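Local atomic coordinates of NADH oxidase (Thermus thermophilus, PDB entry 6RVB), a protein that uses NADH, a bound FAD and a redox-active centre to reduce coenzyme A disulfide, and belongs to the pyridine nucleotide-disulfide oxidoreductases. Residues A[162-166]-A[329-333]; A[46-50]-A[133-139]; A[372-377]-A[389-394]. All coordinates share one frame; numbering follows the deposited sequence.

Contact 1: A[162-166]-A[329-333]; sequences LEAAE and FKAFD. With NAD (nicotinamide-adenine-dinucleotide), chain F.
Where Glu166 draws level with Phe332, helix 162-166 and strand 329-331 run at 42° to each other, with their axes 7.7 Å apart at the closest point. The turn that ends the strand is gripped by one acid and one lysine. Glu166 has CG anti to its own N (chi1 -174°) and an extended chain, which carries the carboxylate across to the strand. There OE1 takes a salt bridge from Lys330 NZ at 2.8 Å, the ammonium standing above the carboxylate plane, and also a weak bond from the backbone N of Phe332. NZ in turn donates to Phe332 O at 2.8 Å, so the two charged groups hold both the amide and the carbonyl of one turn residue. A methionine in place of Lys330 would probably leave Glu166 OE1 without its cationic mate and Phe332 O without this donor, giving the turn more freedom to move. Lower on the same glutamate, CB sits over the face of the Phe332 ring in a CH-pi contact, 3.9 Å from the centroid. Glu166 OE2 has a second cation, Lys170. Leu162 CD1 meets Phe329 CZ, the far end of the ring, at 3.8 Å, while Phe329 CB lies beside the nicotinamide N7N. Glu163 brings OE1 to this CB, its carboxylate plane at 79° to that of the ring, and OE2 lies 3.7 Å from C4N of the nicotinamide. The helix belongs to what looks like a glycine-rich strand-turn-helix of Rossmann type, and the contact is a worked case of an NAD-binding domain closing against the dimerisation domain, with the nicotinamide lodged at the join.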
loop_
_atom_site.group_PDB
_atom_site.type_symbol
_atom_site.label_atom_id
_atom_site.label_comp_id
_atom_site.label_asym_id
_atom_site.label_seq_id
_atom_site.Cartn_x
_atom_site.Cartn_y
_atom_site.Cartn_z
ATOM N N LEU A 162 17.518 8.635 -13.365
ATOM C CA LEU A 162 16.098 8.485 -13.762
ATOM C C LEU A 162 15.307 9.588 -13.224
ATOM O O LEU A 162 14.535 10.158 -13.967
ATOM C CB LEU A 162 15.464 7.206 -13.319
ATOM C CG LEU A 162 15.874 6.010 -14.209
ATOM C CD1 LEU A 162 15.175 4.750 -13.838
ATOM C CD2 LEU A 162 15.666 6.326 -15.707
ATOM N N GLU A 163 15.534 9.929 -11.947
ATOM C CA GLU A 163 14.856 11.062 -11.322
ATOM C C GLU A 163 15.286 12.365 -11.925
ATOM O O GLU A 163 14.452 13.267 -12.056
ATOM C CB GLU A 163 15.015 11.112 -9.805
ATOM C CG GLU A 163 14.084 10.170 -9.090
ATOM C CD GLU A 163 14.098 10.291 -7.538
ATOM O OE1 GLU A 163 13.045 9.836 -6.880
ATOM O OE2 GLU A 163 15.136 10.848 -7.000
ATOM N N ALA A 164 16.573 12.515 -12.282
ATOM C CA ALA A 164 17.044 13.804 -12.831
ATOM C C ALA A 164 16.509 14.056 -14.213
ATOM O O ALA A 164 16.191 15.159 -14.518
ATOM C CB ALA A 164 18.519 13.884 -12.828
ATOM N N ALA A 165 16.405 13.031 -15.039
ATOM C CA ALA A 165 15.883 13.165 -16.349
ATOM C C ALA A 165 14.528 13.795 -16.276
ATOM O O ALA A 165 14.237 14.683 -17.052
ATOM C CB ALA A 165 15.791 11.786 -17.034
ATOM N N GLU A 166 13.660 13.346 -15.378
ATOM C CA GLU A 166 12.342 14.003 -15.233
ATOM C C GLU A 166 12.508 15.467 -14.888
ATOM O O GLU A 166 11.854 16.312 -15.463
ATOM C CB GLU A 166 11.475 13.358 -14.150
ATOM C CG GLU A 166 10.034 13.881 -14.026
ATOM C CD GLU A 166 9.313 13.468 -12.710
ATOM O OE1 GLU A 166 9.103 12.227 -12.486
ATOM O OE2 GLU A 166 8.964 14.399 -11.912
ATOM N N PHE A 329 10.773 4.765 -6.098
ATOM C CA PHE A 329 11.057 6.046 -6.679
ATOM C C PHE A 329 10.016 6.435 -7.704
ATOM O O PHE A 329 9.222 5.649 -8.093
ATOM C CB PHE A 329 12.473 6.142 -7.226
ATOM C CG PHE A 329 12.709 5.372 -8.496
ATOM C CD1 PHE A 329 13.082 4.086 -8.458
ATOM C CD2 PHE A 329 12.572 5.926 -9.704
ATOM C CE1 PHE A 329 13.255 3.373 -9.590
ATOM C CE2 PHE A 329 12.775 5.210 -10.824
ATOM C CZ PHE A 329 13.105 3.954 -10.763
ATOM N N LYS A 330 9.986 7.696 -8.087
ATOM C CA LYS A 330 9.056 8.165 -9.100
ATOM C C LYS A 330 9.828 8.597 -10.344
ATOM O O LYS A 330 10.814 9.361 -10.278
ATOM C CB LYS A 330 8.239 9.341 -8.560
ATOM C CG LYS A 330 7.278 9.971 -9.536
ATOM C CD LYS A 330 7.114 11.475 -9.182
ATOM C CE LYS A 330 6.083 12.148 -10.080
ATOM N NZ LYS A 330 6.554 12.562 -11.425
ATOM N N ALA A 331 9.378 8.111 -11.484
ATOM C CA ALA A 331 9.985 8.520 -12.744
ATOM C C ALA A 331 8.858 8.885 -13.704
ATOM O O ALA A 331 8.122 7.974 -14.127
ATOM C CB ALA A 331 10.831 7.420 -13.283
ATOM N N PHE A 332 8.656 10.183 -13.967
ATOM C CA PHE A 332 7.468 10.622 -14.674
ATOM C C PHE A 332 6.159 10.041 -14.109
ATOM O O PHE A 332 5.778 10.309 -12.954
ATOM C CB PHE A 332 7.598 10.367 -16.163
ATOM C CG PHE A 332 8.793 11.045 -16.782
ATOM C CD1 PHE A 332 8.714 12.314 -17.223
ATOM C CD2 PHE A 332 10.027 10.402 -16.849
ATOM C CE1 PHE A 332 9.811 12.944 -17.683
ATOM C CE2 PHE A 332 11.148 11.018 -17.339
ATOM C CZ PHE A 332 11.056 12.275 -17.749
ATOM N N ASP A 333 5.466 9.243 -14.899
ATOM C CA ASP A 333 4.161 8.774 -14.488
ATOM C C ASP A 333 4.230 7.355 -13.935
ATOM O O ASP A 333 3.193 6.674 -13.817
ATOM C CB ASP A 333 3.150 8.821 -15.658
ATOM C CG ASP A 333 2.926 10.272 -16.238
ATOM O OD1 ASP A 333 2.917 11.312 -15.477
ATOM O OD2 ASP A 333 2.769 10.368 -17.506
HETATM P PA NAD F . 23.218 3.652 -9.105
HETATM O O1A NAD F . 21.824 3.360 -8.603
HETATM O O2A NAD F . 24.316 2.803 -8.721
HETATM O O5B NAD F . 23.241 3.704 -10.731
HETATM C C5B NAD F . 23.133 2.634 -11.734
HETATM C C4B NAD F . 24.321 2.620 -12.755
HETATM O O4B NAD F . 24.602 1.990 -14.035
HETATM C C3B NAD F . 24.310 4.024 -13.106
HETATM O O3B NAD F . 24.631 4.558 -11.887
HETATM C C2B NAD F . 25.477 4.033 -14.040
HETATM O O2B NAD F . 26.785 4.506 -13.750
HETATM C C1B NAD F . 25.858 2.647 -14.247
HETATM N N9A NAD F . 26.479 3.397 -15.411
HETATM C C8A NAD F . 25.904 3.947 -16.590
HETATM N N7A NAD F . 26.777 4.602 -17.437
HETATM C C5A NAD F . 27.923 4.504 -16.781
HETATM C C6A NAD F . 29.080 4.991 -17.214
HETATM N N6A NAD F . 28.966 5.569 -18.347
HETATM N N1A NAD F . 30.203 4.868 -16.448
HETATM C C2A NAD F . 30.016 4.212 -15.218
HETATM N N3A NAD F . 28.799 3.720 -14.735
HETATM C C4A NAD F . 27.778 3.845 -15.532
HETATM O O3 NAD F . 23.605 5.042 -8.510
HETATM P PN NAD F . 22.755 6.392 -8.237
HETATM O O1N NAD F . 23.902 7.429 -8.244
HETATM O O2N NAD F . 21.607 6.588 -9.124
HETATM O O5D NAD F . 22.099 6.010 -6.842
HETATM C C5D NAD F . 22.137 6.916 -5.765
HETATM C C4D NAD F . 21.764 6.360 -4.381
HETATM O O4D NAD F . 21.226 7.346 -3.463
HETATM C C3D NAD F . 20.742 5.273 -4.600
HETATM O O3D NAD F . 21.268 3.953 -4.854
HETATM C C2D NAD F . 20.048 5.390 -3.278
HETATM O O2D NAD F . 20.867 4.842 -2.307
HETATM C C1D NAD F . 20.016 6.865 -2.985
HETATM N N1N NAD F . 18.839 7.265 -3.795
HETATM C C2N NAD F . 17.618 6.649 -3.542
HETATM C C3N NAD F . 16.434 6.934 -4.264
HETATM C C7N NAD F . 15.103 6.245 -3.954
HETATM O O7N NAD F . 15.006 5.063 -3.193
HETATM N N7N NAD F . 13.976 6.771 -4.448
HETATM C C4N NAD F . 16.505 7.897 -5.284
HETATM C C5N NAD F . 17.719 8.503 -5.560
HETATM C C6N NAD F . 18.871 8.173 -4.818
#

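Contact 2: A[46-50]-A[133-139]; sequences LPYVL and LRTMEDG. With FAD (flavin-adenine dinucleotide), chain E.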
loop_
_atom_site.group_PDB
_atom_site.type_symbol
_atom_site.label_atom_id
_atom_site.label_comp_id
_atom_site.label_asym_id
_atom_site.label_seq_id
_atom_site.Cartn_x
_atom_site.Cartn_y
_atom_site.Cartn_z
ATOM N N LEU A 46 15.915 16.947 -3.696
ATOM C CA LEU A 46 16.588 17.790 -4.675
ATOM C C LEU A 46 15.973 17.699 -6.086
ATOM O O LEU A 46 15.841 18.700 -6.785
ATOM C CB LEU A 46 18.110 17.575 -4.680
ATOM C CG LEU A 46 18.867 17.951 -3.394
ATOM C CD1 LEU A 46 20.174 17.202 -3.358
ATOM C CD2 LEU A 46 19.078 19.442 -3.293
ATOM N N PRO A 47 15.591 16.501 -6.531
ATOM C CA PRO A 47 15.132 16.607 -7.897
ATOM C C PRO A 47 13.874 17.398 -8.050
ATOM O O PRO A 47 13.653 17.896 -9.148
ATOM C CB PRO A 47 14.930 15.175 -8.267
ATOM C CG PRO A 47 15.969 14.519 -7.524
ATOM C CD PRO A 47 16.023 15.144 -6.233
ATOM N N TYR A 48 13.092 17.540 -6.972
ATOM C CA TYR A 48 11.815 18.269 -6.988
ATOM C C TYR A 48 11.997 19.792 -6.956
ATOM O O TYR A 48 11.096 20.551 -7.337
ATOM C CB TYR A 48 10.846 17.707 -5.935
ATOM C CG TYR A 48 10.680 16.250 -6.228
ATOM C CD1 TYR A 48 10.084 15.818 -7.413
ATOM C CD2 TYR A 48 11.210 15.297 -5.382
ATOM C CE1 TYR A 48 9.982 14.509 -7.711
ATOM C CE2 TYR A 48 11.126 13.942 -5.688
ATOM C CZ TYR A 48 10.522 13.565 -6.870
ATOM O OH TYR A 48 10.462 12.226 -7.221
ATOM N N VAL A 49 13.189 20.215 -6.555
ATOM C CA VAL A 49 13.558 21.621 -6.477
ATOM C C VAL A 49 14.159 22.021 -7.827
ATOM O O VAL A 49 13.685 22.961 -8.391
ATOM C CB VAL A 49 14.510 21.874 -5.278
ATOM C CG1 VAL A 49 15.153 23.165 -5.361
ATOM C CG2 VAL A 49 13.758 21.801 -4.104
ATOM N N LEU A 50 15.205 21.326 -8.291
ATOM C CA LEU A 50 15.640 21.317 -9.674
ATOM C C LEU A 50 14.488 21.489 -10.703
ATOM O O LEU A 50 14.619 22.306 -11.612
ATOM C CB LEU A 50 16.393 20.010 -9.914
ATOM C CG LEU A 50 17.863 20.247 -9.811
ATOM C CD1 LEU A 50 18.268 21.463 -8.870
ATOM C CD2 LEU A 50 18.532 18.949 -9.507
ATOM N N LEU A 133 25.050 15.088 -8.228
ATOM C CA LEU A 133 23.840 15.499 -7.459
ATOM C C LEU A 133 23.731 14.812 -6.176
ATOM O O LEU A 133 23.098 13.788 -6.099
ATOM C CB LEU A 133 22.545 15.135 -8.151
ATOM C CG LEU A 133 21.482 16.210 -8.091
ATOM C CD1 LEU A 133 20.072 15.628 -8.126
ATOM C CD2 LEU A 133 21.660 17.032 -6.915
ATOM N N ARG A 134 24.292 15.394 -5.139
ATOM C CA ARG A 134 24.359 14.727 -3.841
ATOM C C ARG A 134 24.070 15.665 -2.665
ATOM O O ARG A 134 23.578 15.236 -1.661
ATOM C CB ARG A 134 25.725 14.075 -3.687
ATOM C CG ARG A 134 25.918 13.140 -2.541
ATOM C CD ARG A 134 25.336 11.797 -2.862
ATOM N NE ARG A 134 25.043 11.073 -1.641
ATOM C CZ ARG A 134 24.136 10.121 -1.584
ATOM N NH1 ARG A 134 23.458 9.763 -2.724
ATOM N NH2 ARG A 134 23.942 9.547 -0.392
ATOM N N THR A 135 24.336 16.952 -2.780
ATOM C CA THR A 135 24.337 17.821 -1.606
ATOM C C THR A 135 23.610 19.097 -1.893
ATOM O O THR A 135 23.249 19.341 -3.035
ATOM C CB THR A 135 25.754 18.224 -1.291
ATOM O OG1 THR A 135 26.247 19.061 -2.346
ATOM C CG2 THR A 135 26.614 17.050 -1.272
ATOM N N MET A 136 23.406 19.956 -0.898
ATOM C CA MET A 136 22.645 21.173 -1.188
ATOM C C MET A 136 23.469 22.035 -2.089
ATOM O O MET A 136 22.966 22.733 -2.907
ATOM C CB MET A 136 22.202 21.901 0.045
ATOM C CG MET A 136 21.332 21.074 0.916
ATOM S SD MET A 136 19.575 21.358 0.628
ATOM C CE MET A 136 19.588 23.167 0.925
ATOM N N GLU A 137 24.773 21.949 -1.979
ATOM C CA GLU A 137 25.598 22.804 -2.787
ATOM C C GLU A 137 25.472 22.398 -4.217
ATOM O O GLU A 137 25.347 23.253 -5.084
ATOM C CB GLU A 137 27.039 22.728 -2.313
ATOM C CG GLU A 137 27.358 23.537 -0.991
ATOM C CD GLU A 137 26.908 22.858 0.366
ATOM O OE1 GLU A 137 26.632 21.613 0.432
ATOM O OE2 GLU A 137 26.835 23.609 1.385
ATOM N N ASP A 138 25.511 21.095 -4.474
ATOM C CA ASP A 138 25.243 20.584 -5.833
ATOM C C ASP A 138 23.902 21.129 -6.326
ATOM O O ASP A 138 23.763 21.516 -7.485
ATOM C CB ASP A 138 25.186 19.055 -5.893
ATOM C CG ASP A 138 26.489 18.407 -5.603
ATOM O OD1 ASP A 138 27.523 19.068 -5.854
ATOM O OD2 ASP A 138 26.489 17.237 -5.137
ATOM N N GLY A 139 22.915 21.178 -5.441
ATOM C CA GLY A 139 21.676 21.796 -5.840
ATOM C C GLY A 139 21.782 23.205 -6.361
ATOM O O GLY A 139 21.241 23.488 -7.381
HETATM P PA FAD E . 24.760 12.140 3.900
HETATM O O1A FAD E . 25.659 11.673 2.638
HETATM O O2A FAD E . 23.285 12.565 3.741
HETATM O O5B FAD E . 25.516 13.371 4.731
HETATM C C5B FAD E . 26.921 13.309 5.149
HETATM C C4B FAD E . 27.467 14.694 5.497
HETATM O O4B FAD E . 28.521 14.482 6.420
HETATM C C3B FAD E . 27.941 15.446 4.264
HETATM O O3B FAD E . 27.204 16.701 4.035
HETATM C C2B FAD E . 29.330 15.727 4.647
HETATM O O2B FAD E . 29.408 17.112 4.305
HETATM C C1B FAD E . 29.464 15.429 6.172
HETATM N N9A FAD E . 30.849 14.909 6.437
HETATM C C8A FAD E . 31.527 13.962 5.706
HETATM N N7A FAD E . 32.823 13.826 6.098
HETATM C C5A FAD E . 32.996 14.691 7.128
HETATM C C6A FAD E . 34.156 15.023 8.003
HETATM N N6A FAD E . 35.313 14.323 7.808
HETATM N N1A FAD E . 33.965 15.990 8.943
HETATM C C2A FAD E . 32.732 16.614 9.080
HETATM N N3A FAD E . 31.597 16.391 8.336
HETATM C C4A FAD E . 31.700 15.425 7.357
HETATM N N1 FAD E . 16.778 7.975 -0.050
HETATM C C2 FAD E . 15.539 7.394 0.041
HETATM O O2 FAD E . 15.275 6.592 0.987
HETATM N N3 FAD E . 14.595 7.703 -0.867
HETATM C C4 FAD E . 14.772 8.612 -1.890
HETATM O O4 FAD E . 13.866 8.922 -2.756
HETATM C C4X FAD E . 16.091 9.310 -2.007
HETATM N N5 FAD E . 16.283 10.235 -3.015
HETATM C C5X FAD E . 17.521 10.822 -3.091
HETATM C C6 FAD E . 17.780 11.766 -4.116
HETATM C C7 FAD E . 19.036 12.399 -4.211
HETATM C C7M FAD E . 19.248 13.395 -5.317
HETATM C C8 FAD E . 20.129 12.088 -3.213
HETATM C C8M FAD E . 21.492 12.725 -3.262
HETATM C C9 FAD E . 19.890 11.129 -2.205
HETATM C C9A FAD E . 18.636 10.467 -2.076
HETATM N N10 FAD E . 18.413 9.516 -1.006
HETATM C C10 FAD E . 17.126 8.916 -0.979
HETATM C "C1'" FAD E . 19.461 9.109 -0.045
HETATM C "C2'" FAD E . 19.747 10.074 1.062
HETATM O "O2'" FAD E . 20.375 11.245 0.558
HETATM C "C3'" FAD E . 20.742 9.482 2.020
HETATM O "O3'" FAD E . 20.467 8.100 2.214
HETATM C "C4'" FAD E . 20.559 10.293 3.316
HETATM O "O4'" FAD E . 20.710 11.752 3.200
HETATM C "C5'" FAD E . 21.347 9.683 4.493
HETATM O "O5'" FAD E . 22.689 10.145 4.578
HETATM P P FAD E . 23.607 10.183 5.907
HETATM O O1P FAD E . 22.982 11.074 6.967
HETATM O O2P FAD E . 24.426 8.935 6.308
HETATM O O3P FAD E . 24.759 11.071 5.188
#
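Leu46 is the side chain on which helix 46-50 and the segment 133-139 chiefly close. CG anti to its carbonyl carbon (chi1 -64°) aims the branch at the partner, and the two methyls then meet different parts of it: CD1 lies 3.9 Å from Leu133 CD2 and close to the carbonyl of Thr135, while CD2 faces Met136 SD and the CA of Gly139. The Leu46 and Leu133 side chains run antiparallel, side by side. Leu50, by contrast, meets Leu133 tip to tip, CD2 to CD1 at 3.9 Å. The other flank of this apolar cluster is the flavin: the C7M methyl lies 3.7 Å from Leu133 CD1 and 3.8 Å from Pro47 CD. Away from this buried part, the start of helix 136-139 turns a more open side toward solvent, where Thr135, Glu137 and Asp138 are partly exposed and polar order replaces close packing. Thr135 and Asp138 form a capping box: the Asp138 amide gives Thr135 OG1 a nearly straight bond of 3.0 Å (175°), and Asp138 OD2 receives the amide of Arg134 on its anti lone pair, with a weaker bond from Thr135 N. The Arg134 side chain turns away from the leucines and bends at chi2 to lay a face of the guanidinium toward FAD O2', NH2 being held by a salt bridge to Asp281. No hydrogen bond links the two segments, so their union rests on apolar fit around the flavin's dimethylbenzene end, while the polar bonds shape the helix start and probably set the backbone from which Arg134 reaches FAD and, weakly, NAD.

Contact 3: A[372-377]-A[389-394]; sequences PLWVEL and GAVVAR
Val375 and Val391 face each other across the two strands, CB to CB at 4.2 Å, as a non-hydrogen-bonded antiparallel pair. On their side of the sheet the apolar surface continues through Leu373, whose CD1 rests 3.8 Å from Ala393 CB, and it is roofed by helix 434-438 through Pro434 and Ala438. The opposite face carries Trp374 and Val392. Here the six-membered ring of the indole brings CE3 to 3.6 Å from Val392 CG2, and the carbonyl oxygen of Val392 approaches the indole edge-on, 3.4 Å from CE3. Leu195 of helix 190-202 packs on both residues. Between the faces runs the backbone, the strands being antiparallel at 175°. Trp374 and Val392 exchange two hydrogen bonds, each of 2.8 Å; the one from Trp374 N to Val392 O is almost straight (170°). Glu376 and Ala390 exchange a second pair, and CA-H...O contacts such as Leu373 CA to Val392 O fill in between. Outward along the Trp374 face the character becomes polar. Glu376 touches Ala390 CB to CB at 3.9 Å, then holds its extended chain (chi1 -176°) so that OE1 can accept from the indole NH of Trp188. Its OE2 lies close to Asp189, a proximity of like charges that may raise the proton affinity of one of the acids. At the far end, Arg394 lays its NE 3.5 Å from Pro372 CD, while NH1 bonds to Asp333 O. The chemistry thus implies a hairpin whose cohesion comes from paired backbone bonds and buried hydrocarbon, while the polar ends of Glu376 and Arg394 bond to neighbouring parts of the fold.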
loop_
_atom_site.group_PDB
_atom_site.type_symbol
_atom_site.label_atom_id
_atom_site.label_comp_id
_atom_site.label_asym_id
_atom_site.label_seq_id
_atom_site.Cartn_x
_atom_site.Cartn_y
_atom_site.Cartn_z
ATOM N N PRO A 372 -2.778 0.990 -14.816
ATOM C CA PRO A 372 -2.174 -0.330 -14.788
ATOM C C PRO A 372 -1.292 -0.415 -13.586
ATOM O O PRO A 372 -0.897 0.564 -13.023
ATOM C CB PRO A 372 -1.365 -0.327 -16.058
ATOM C CG PRO A 372 -0.871 1.019 -16.105
ATOM C CD PRO A 372 -1.917 1.934 -15.520
ATOM N N LEU A 373 -1.051 -1.625 -13.159
ATOM C CA LEU A 373 -0.267 -1.946 -11.960
ATOM C C LEU A 373 0.342 -3.312 -12.242
ATOM O O LEU A 373 -0.409 -4.273 -12.608
ATOM C CB LEU A 373 -1.166 -2.034 -10.741
ATOM C CG LEU A 373 -0.342 -2.095 -9.475
ATOM C CD1 LEU A 373 -1.085 -1.338 -8.474
ATOM C CD2 LEU A 373 -0.164 -3.537 -8.963
ATOM N N TRP A 374 1.673 -3.402 -12.149
ATOM C CA TRP A 374 2.386 -4.620 -12.515
ATOM C C TRP A 374 2.992 -5.110 -11.235
ATOM O O TRP A 374 3.421 -4.266 -10.433
ATOM C CB TRP A 374 3.539 -4.325 -13.412
ATOM C CG TRP A 374 3.229 -3.863 -14.826
ATOM C CD1 TRP A 374 3.222 -4.632 -15.966
ATOM C CD2 TRP A 374 2.946 -2.526 -15.255
ATOM N NE1 TRP A 374 2.879 -3.858 -17.048
ATOM C CE2 TRP A 374 2.718 -2.567 -16.637
ATOM C CE3 TRP A 374 2.789 -1.306 -14.589
ATOM C CZ2 TRP A 374 2.407 -1.452 -17.349
ATOM C CZ3 TRP A 374 2.476 -0.204 -15.312
ATOM C CH2 TRP A 374 2.279 -0.286 -16.671
ATOM N N VAL A 375 2.994 -6.427 -10.972
ATOM C CA VAL A 375 3.686 -6.890 -9.795
ATOM C C VAL A 375 4.553 -8.039 -10.223
ATOM O O VAL A 375 4.170 -8.750 -11.148
ATOM C CB VAL A 375 2.778 -7.193 -8.615
ATOM C CG1 VAL A 375 1.308 -7.092 -8.977
ATOM C CG2 VAL A 375 3.102 -8.519 -8.050
ATOM N N GLU A 376 5.768 -8.112 -9.641
ATOM C CA GLU A 376 6.735 -9.199 -9.844
ATOM C C GLU A 376 6.984 -9.969 -8.585
ATOM O O GLU A 376 7.151 -9.346 -7.579
ATOM C CB GLU A 376 8.116 -8.698 -10.263
ATOM C CG GLU A 376 9.072 -9.886 -10.556
ATOM C CD GLU A 376 10.431 -9.395 -10.976
ATOM O OE1 GLU A 376 10.596 -8.174 -11.138
ATOM O OE2 GLU A 376 11.343 -10.236 -11.142
ATOM N N LEU A 377 7.096 -11.296 -8.632
ATOM C CA LEU A 377 7.419 -12.060 -7.444
ATOM C C LEU A 377 8.634 -12.880 -7.773
ATOM O O LEU A 377 8.666 -13.545 -8.771
ATOM C CB LEU A 377 6.239 -12.976 -7.189
ATOM C CG LEU A 377 5.360 -12.781 -6.012
ATOM C CD1 LEU A 377 5.386 -11.323 -5.513
ATOM C CD2 LEU A 377 4.016 -13.344 -6.355
ATOM N N GLY A 389 10.682 -8.911 -4.924
ATOM C CA GLY A 389 9.375 -8.571 -5.484
ATOM C C GLY A 389 9.426 -7.167 -6.049
ATOM O O GLY A 389 10.286 -6.384 -5.626
ATOM N N ALA A 390 8.585 -6.839 -7.028
ATOM C CA ALA A 390 8.505 -5.459 -7.453
ATOM C C ALA A 390 7.080 -5.064 -7.592
ATOM O O ALA A 390 6.250 -5.890 -7.863
ATOM C CB ALA A 390 9.188 -5.290 -8.704
ATOM N N VAL A 391 6.708 -3.834 -7.387
ATOM C CA VAL A 391 5.437 -3.496 -8.025
ATOM C C VAL A 391 5.585 -2.162 -8.718
ATOM O O VAL A 391 6.399 -1.339 -8.257
ATOM C CB VAL A 391 4.179 -3.542 -7.121
ATOM C CG1 VAL A 391 4.438 -4.074 -5.721
ATOM C CG2 VAL A 391 3.559 -2.238 -7.103
ATOM N N VAL A 392 4.953 -1.989 -9.878
ATOM C CA VAL A 392 5.069 -0.698 -10.502
ATOM C C VAL A 392 3.675 -0.217 -10.796
ATOM O O VAL A 392 2.847 -1.032 -11.189
ATOM C CB VAL A 392 6.136 -0.575 -11.670
ATOM C CG1 VAL A 392 6.765 -1.864 -12.023
ATOM C CG2 VAL A 392 5.581 0.156 -12.828
ATOM N N ALA A 393 3.398 1.063 -10.504
ATOM C CA ALA A 393 2.058 1.601 -10.607
ATOM C C ALA A 393 2.165 3.059 -10.995
ATOM O O ALA A 393 3.291 3.519 -11.111
ATOM C CB ALA A 393 1.389 1.431 -9.323
ATOM N N ARG A 394 1.061 3.778 -11.251
ATOM C CA ARG A 394 1.154 5.245 -11.304
ATOM C C ARG A 394 0.994 5.719 -9.844
ATOM O O ARG A 394 1.683 6.582 -9.360
ATOM C CB ARG A 394 0.112 5.846 -12.225
ATOM C CG ARG A 394 -0.136 5.026 -13.489
ATOM C CD ARG A 394 -0.464 5.842 -14.759
ATOM N NE ARG A 394 -0.342 5.039 -16.000
ATOM C CZ ARG A 394 0.806 4.826 -16.707
ATOM N NH1 ARG A 394 1.948 5.354 -16.323
ATOM N NH2 ARG A 394 0.864 4.072 -17.813
#

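In the fold
The three contacts come in series along the chain: both segments of contact 2 precede those of contact 1, which in turn precede those of contact 3. Contacts 1 and 2 have centres 14 Å apart and touch where Glu163 of helix 159-170 packs on Pro47 and Tyr48 of helix 46-50, so the nicotinamide and flavin neighbourhoods share a wall. Contact 3 lies about 16 Å from contact 1, centre to centre, and about 28 Å from contact 2. Its strands belong to the same antiparallel sheet as strand 327-331, and contacts 1 and 3 meet at one end of it. Contact 1 therefore bridges the cofactor-binding part, which houses contact 2, and the dimerisation domain, which houses contact 3.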